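Local structure of diguanylate cyclase (Pseudomonas aeruginosa, 5M3C) at residues Leu298-Thr303 / Val326-Asp331; Val385-Val390 / Glu402-Ile407. The protein contains a GGDEF domain that holds GTP and calcium and an EAL domain that holds a second calcium site. One frame throughout, in Å; residues are numbered along the deposited sequence.

Contact 1: residues Leu298-Thr303 / Val326-Asp331; sequences LQLEIT and VQLAID. With CA (calcium ion), chain H.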
loop_
_atom_site.group_PDB
_atom_site.type_symbol
_atom_site.label_atom_id
_atom_site.label_comp_id
_atom_site.label_asym_id
_atom_site.label_seq_id
_atom_site.Cartn_x
_atom_site.Cartn_y
_atom_site.Cartn_z
ATOM N N LEU B 298 -9.425 11.662 -26.948
ATOM C CA LEU B 298 -8.267 11.075 -26.261
ATOM C C LEU B 298 -8.599 10.463 -24.891
ATOM O O LEU B 298 -9.255 11.090 -24.052
ATOM C CB LEU B 298 -7.170 12.133 -26.092
ATOM C CG LEU B 298 -5.974 11.759 -25.209
ATOM C CD1 LEU B 298 -5.000 10.857 -25.951
ATOM C CD2 LEU B 298 -5.271 13.016 -24.722
ATOM N N GLN B 299 -8.122 9.240 -24.671
ATOM C CA GLN B 299 -8.315 8.550 -23.396
ATOM C C GLN B 299 -6.979 8.232 -22.726
ATOM O O GLN B 299 -6.061 7.701 -23.359
ATOM C CB GLN B 299 -9.109 7.257 -23.597
ATOM C CG GLN B 299 -9.156 6.361 -22.368
ATOM C CD GLN B 299 -10.016 5.128 -22.576
ATOM O OE1 GLN B 299 -11.150 5.226 -23.043
ATOM N NE2 GLN B 299 -9.484 3.961 -22.224
ATOM N N LEU B 300 -6.883 8.554 -21.439
ATOM C CA LEU B 300 -5.674 8.284 -20.664
ATOM C C LEU B 300 -5.882 7.109 -19.720
ATOM O O LEU B 300 -6.685 7.185 -18.789
ATOM C CB LEU B 300 -5.265 9.519 -19.862
ATOM C CG LEU B 300 -4.931 10.755 -20.695
ATOM C CD1 LEU B 300 -4.735 11.962 -19.792
ATOM C CD2 LEU B 300 -3.700 10.514 -21.554
ATOM N N GLU B 301 -5.155 6.023 -19.967
ATOM C CA GLU B 301 -5.245 4.831 -19.131
ATOM C C GLU B 301 -4.245 4.928 -17.991
ATOM O O GLU B 301 -3.091 5.280 -18.205
ATOM C CB GLU B 301 -4.964 3.570 -19.954
ATOM C CG GLU B 301 -6.032 3.238 -20.987
ATOM C CD GLU B 301 -5.703 1.992 -21.788
ATOM O OE1 GLU B 301 -4.696 1.325 -21.471
ATOM O OE2 GLU B 301 -6.451 1.677 -22.736
ATOM N N ILE B 302 -4.687 4.617 -16.778
ATOM C CA ILE B 302 -3.799 4.653 -15.622
ATOM C C ILE B 302 -3.905 3.350 -14.841
ATOM O O ILE B 302 -5.001 2.881 -14.550
ATOM C CB ILE B 302 -4.120 5.841 -14.698
ATOM C CG1 ILE B 302 -4.392 7.095 -15.536
ATOM C CG2 ILE B 302 -2.976 6.075 -13.723
ATOM C CD1 ILE B 302 -4.542 8.365 -14.727
ATOM N N THR B 303 -2.758 2.771 -14.505
ATOM C CA THR B 303 -2.723 1.468 -13.851
ATOM C C THR B 303 -3.310 1.532 -12.440
ATOM O O THR B 303 -3.013 2.449 -11.671
ATOM C CB THR B 303 -1.285 0.904 -13.803
ATOM O OG1 THR B 303 -1.300 -0.420 -13.257
ATOM C CG2 THR B 303 -0.372 1.787 -12.962
ATOM N N VAL B 326 -10.879 14.984 -21.729
ATOM C CA VAL B 326 -10.275 13.699 -22.068
ATOM C C VAL B 326 -10.862 12.612 -21.186
ATOM O O VAL B 326 -11.313 12.880 -20.073
ATOM C CB VAL B 326 -8.743 13.704 -21.893
ATOM C CG1 VAL B 326 -8.124 14.907 -22.592
ATOM C CG2 VAL B 326 -8.367 13.684 -20.420
ATOM N N GLN B 327 -10.851 11.381 -21.683
ATOM C CA GLN B 327 -11.409 10.265 -20.930
ATOM C C GLN B 327 -10.361 9.653 -20.008
ATOM O O GLN B 327 -9.161 9.715 -20.285
ATOM C CB GLN B 327 -11.973 9.207 -21.881
ATOM C CG GLN B 327 -13.114 9.719 -22.745
ATOM C CD GLN B 327 -13.883 8.603 -23.420
ATOM O OE1 GLN B 327 -13.318 7.566 -23.769
ATOM N NE2 GLN B 327 -15.180 8.810 -23.609
ATOM N N LEU B 328 -10.825 9.073 -18.905
ATOM C CA LEU B 328 -9.944 8.409 -17.953
ATOM C C LEU B 328 -10.337 6.953 -17.779
ATOM O O LEU B 328 -11.523 6.620 -17.718
ATOM C CB LEU B 328 -9.989 9.119 -16.603
ATOM C CG LEU B 328 -9.454 10.549 -16.598
ATOM C CD1 LEU B 328 -9.542 11.126 -15.194
ATOM C CD2 LEU B 328 -8.022 10.601 -17.112
ATOM N N ALA B 329 -9.332 6.089 -17.693
ATOM C CA ALA B 329 -9.561 4.657 -17.572
ATOM C C ALA B 329 -8.629 4.036 -16.544
ATOM O O ALA B 329 -7.463 4.414 -16.434
ATOM C CB ALA B 329 -9.371 3.979 -18.920
ATOM N N ILE B 330 -9.157 3.080 -15.793
ATOM C CA ILE B 330 -8.355 2.321 -14.856
ATOM C C ILE B 330 -7.908 1.023 -15.533
ATOM O O ILE B 330 -8.731 0.224 -15.998
ATOM C CB ILE B 330 -9.131 2.042 -13.552
ATOM C CG1 ILE B 330 -8.201 1.487 -12.476
ATOM C CG2 ILE B 330 -10.283 1.086 -13.797
ATOM C CD1 ILE B 330 -7.343 2.548 -11.827
ATOM N N ASP B 331 -6.594 0.837 -15.594
ATOM C CA ASP B 331 -5.990 -0.271 -16.319
ATOM C C ASP B 331 -5.596 -1.384 -15.355
ATOM O O ASP B 331 -5.354 -1.132 -14.173
ATOM C CB ASP B 331 -4.754 0.223 -17.074
ATOM C CG ASP B 331 -4.430 -0.617 -18.296
ATOM O OD1 ASP B 331 -5.157 -1.594 -18.577
ATOM O OD2 ASP B 331 -3.442 -0.292 -18.985
HETATM CA CA CA H . -3.273 -0.260 -21.383
#

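Contact 2: residues Val385-Val390 / Glu402-Ile407; sequences VIAEGV and EGCEQI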
loop_
_atom_site.group_PDB
_atom_site.type_symbol
_atom_site.label_atom_id
_atom_site.label_comp_id
_atom_site.label_asym_id
_atom_site.label_seq_id
_atom_site.Cartn_x
_atom_site.Cartn_y
_atom_site.Cartn_z
ATOM N N VAL B 385 -17.078 -0.969 -18.690
ATOM C CA VAL B 385 -16.182 -2.097 -18.463
ATOM C C VAL B 385 -15.694 -2.662 -19.797
ATOM O O VAL B 385 -16.462 -2.767 -20.755
ATOM C CB VAL B 385 -16.855 -3.210 -17.629
ATOM C CG1 VAL B 385 -18.181 -3.632 -18.249
ATOM C CG2 VAL B 385 -15.923 -4.406 -17.483
ATOM N N ILE B 386 -14.413 -3.015 -19.857
ATOM C CA ILE B 386 -13.829 -3.570 -21.073
ATOM C C ILE B 386 -12.813 -4.659 -20.749
ATOM O O ILE B 386 -11.912 -4.467 -19.932
ATOM C CB ILE B 386 -13.149 -2.482 -21.929
ATOM C CG1 ILE B 386 -12.549 -3.099 -23.196
ATOM C CG2 ILE B 386 -12.072 -1.761 -21.131
ATOM C CD1 ILE B 386 -12.034 -2.082 -24.190
ATOM N N ALA B 387 -12.973 -5.808 -21.396
ATOM C CA ALA B 387 -12.053 -6.924 -21.236
ATOM C C ALA B 387 -10.775 -6.638 -22.009
ATOM O O ALA B 387 -10.822 -6.082 -23.107
ATOM C CB ALA B 387 -12.701 -8.203 -21.741
ATOM N N GLU B 388 -9.632 -7.010 -21.442
ATOM C CA GLU B 388 -8.357 -6.820 -22.129
ATOM C C GLU B 388 -7.602 -8.137 -22.261
ATOM O O GLU B 388 -7.634 -8.978 -21.362
ATOM C CB GLU B 388 -7.494 -5.782 -21.400
ATOM C CG GLU B 388 -6.526 -6.363 -20.380
ATOM C CD GLU B 388 -5.802 -5.292 -19.582
ATOM O OE1 GLU B 388 -6.224 -4.115 -19.633
ATOM O OE2 GLU B 388 -4.809 -5.629 -18.900
ATOM N N GLY B 389 -6.922 -8.304 -23.392
ATOM C CA GLY B 389 -6.142 -9.508 -23.649
ATOM C C GLY B 389 -7.024 -10.694 -23.983
ATOM O O GLY B 389 -6.863 -11.778 -23.422
ATOM N N VAL B 390 -7.964 -10.485 -24.900
ATOM C CA VAL B 390 -8.859 -11.552 -25.331
ATOM C C VAL B 390 -8.229 -12.339 -26.472
ATOM O O VAL B 390 -8.001 -11.807 -27.561
ATOM C CB VAL B 390 -10.217 -10.992 -25.776
ATOM C CG1 VAL B 390 -11.163 -12.125 -26.138
ATOM C CG2 VAL B 390 -10.807 -10.135 -24.671
ATOM N N GLU B 402 -22.037 -13.061 -20.325
ATOM C CA GLU B 402 -21.908 -12.496 -18.982
ATOM C C GLU B 402 -22.027 -10.972 -18.979
ATOM O O GLU B 402 -21.781 -10.325 -17.962
ATOM C CB GLU B 402 -20.579 -12.918 -18.354
ATOM C CG GLU B 402 -20.424 -14.423 -18.197
ATOM C CD GLU B 402 -21.467 -15.030 -17.278
ATOM O OE1 GLU B 402 -21.619 -16.270 -17.286
ATOM O OE2 GLU B 402 -22.131 -14.269 -16.542
ATOM N N GLY B 403 -22.397 -10.407 -20.124
ATOM C CA GLY B 403 -22.736 -8.990 -20.213
ATOM C C GLY B 403 -21.561 -8.033 -20.303
ATOM O O GLY B 403 -21.717 -6.836 -20.058
ATOM N N CYS B 404 -20.387 -8.543 -20.661
ATOM C CA CYS B 404 -19.215 -7.683 -20.825
ATOM C C CYS B 404 -19.406 -6.780 -22.039
ATOM O O CYS B 404 -19.608 -7.260 -23.154
ATOM C CB CYS B 404 -17.938 -8.510 -20.979
ATOM S SG CYS B 404 -16.418 -7.531 -20.878
ATOM N N GLU B 405 -19.337 -5.471 -21.816
ATOM C CA GLU B 405 -19.665 -4.492 -22.851
ATOM C C GLU B 405 -18.679 -4.499 -24.020
ATOM O O GLU B 405 -19.068 -4.720 -25.170
ATOM C CB GLU B 405 -19.734 -3.089 -22.240
ATOM C CG GLU B 405 -20.236 -2.016 -23.198
ATOM C CD GLU B 405 -20.387 -0.661 -22.532
ATOM O OE1 GLU B 405 -20.607 0.335 -23.252
ATOM O OE2 GLU B 405 -20.282 -0.589 -21.287
ATOM N N GLN B 406 -17.408 -4.250 -23.727
ATOM C CA GLN B 406 -16.397 -4.127 -24.771
ATOM C C GLN B 406 -15.335 -5.204 -24.650
ATOM O O GLN B 406 -15.364 -6.018 -23.729
ATOM C CB GLN B 406 -15.746 -2.748 -24.716
ATOM C CG GLN B 406 -16.701 -1.618 -25.051
ATOM C CD GLN B 406 -16.065 -0.257 -24.877
ATOM O OE1 GLN B 406 -14.862 -0.147 -24.639
ATOM N NE2 GLN B 406 -16.871 0.793 -24.991
ATOM N N ILE B 407 -14.397 -5.203 -25.592
ATOM C CA ILE B 407 -13.379 -6.238 -25.651
ATOM C C ILE B 407 -12.148 -5.777 -26.431
ATOM O O ILE B 407 -12.230 -4.891 -27.294
ATOM C CB ILE B 407 -13.941 -7.525 -26.288
ATOM C CG1 ILE B 407 -13.524 -8.735 -25.457
ATOM C CG2 ILE B 407 -13.498 -7.656 -27.743
ATOM C CD1 ILE B 407 -14.002 -10.058 -26.014
#

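Contact 1: residues Leu298-Thr303 / Val326-Asp331
Glu301 and Asp331 meet at a calcium ion on neighbouring parallel strands of the EAL-domain barrel. The helix 312-324 lies between the two strands in sequence, so the unit is a beta-alpha-beta crossover. Five backbone bonds zip the strands together. Gln327 N gives to Leu298 O, and Leu300 N gives to Gln327 O in a nearly straight bond (175° at the hydrogen). Ala329 N then gives to Leu300 O, the longest of the five at 3.1 Å. Ile302 N gives to Ala329 O, and Asp331 N closes the series on Ile302 O at 2.8 Å. The NH and CO groups of Gln299 and Glu301 turn the other way and are bonded by strand 266-269 and Leu270. Leu328 N is taken by Asp349 OD2.

Leu300 and Leu328 share one face, where Leu300 CB meets Leu328 CD2 at 4.0 Å and helix 312-324 covers both. The other face carries the polar site. Glu301 has CG beside its own backbone N (chi1 -68°) and then runs extended, which brings OE1 to 2.1 Å from the calcium. Its CG passes Ala329 CB on the way. Its second oxygen, OE2, is held in a salt bridge by Lys352. Glu210 and Asn269 complete the protein ligands of the metal. The two carboxylates are turned 70° apart. Glu301 OE1 and Asp331 OD2 lie 3.2 Å from each other as neighbouring ligands of the calcium, which probably offsets their negative charges. Asp331 OD2 reaches the metal at 2.4 Å.

Contact 2: residues Val385-Val390 / Glu402-Ile407
Ile386 lies across Gln406 where the ends of two strands close the EAL-domain barrel. Strand 384-387 and the start of strand 406-417 are joined by helix 393-401, in a beta-alpha-beta arrangement. The backbones meet in a single bridge, Ile386 with Gln406, and both of its hydrogen bonds are weak. Gln406 N reaches Val385 O at 3.5 Å, and Ala387 N reaches Gln406 O at 3.3 Å. On its other edge Ile386 is bonded through its backbone to Leu351 and Ile353 of strand 350-353.

The side chain of Ile386 can be followed outward. CB packs on Gln406 CB at 3.8 Å. CG1 stands anti to the backbone N (chi1 -180°), and this carries it over the start of the next strand, 3.6 Å from Gln406 CB and close to Ile407 N. The chain stays extended to CD1, which crosses the glutamine obliquely and ends 3.5 Å from Gln406 OE1. Ile350 and Lys352 also touch this isoleucine.

Ala387 faces the other way, into an apolar group with Cys404 and Ile407. Its CB meets Ile407 CG1 at 3.8 Å. Val390 and Ile407 cross at about a right angle, but their closest carbons are modelled too near each other for that distance to be trusted. Leu399 of helix 393-401 covers Ala387, Cys404 and Ile407, while Ile358 touches Ala387 and Val390. The helix ends in a Schellman motif with Gly403, at positive phi (80°), as its C-prime residue. Cys404 N is bonded to Leu399 O there. Cys404 then turns SG anti to its own N, and the sulfur comes to rest 3.9 Å from Ala387 CB.

In the fold
Running from the N terminus, the chain passes the GGDEF domain first and then enters the EAL domain, where both contacts lie. Contact 1 closes a loop of 22 residues, mostly helix, between strands 298-303 and 327-333. Strand 350-353 follows and pairs with 327-333 on one edge and 384-387 on the other. Contact 2 then closes a shorter loop around helix 393-401. The two loops follow in series and neither nests nor crosses. Contact 2 links the two outermost strands of the eight-stranded sheet, so it shuts the barrel. The contact centres are about 16 Å apart, yet the carboxylates of Asp331 and Glu388 come close, with Asp331 OD1 modelled 2.9 Å from Glu388 OE1.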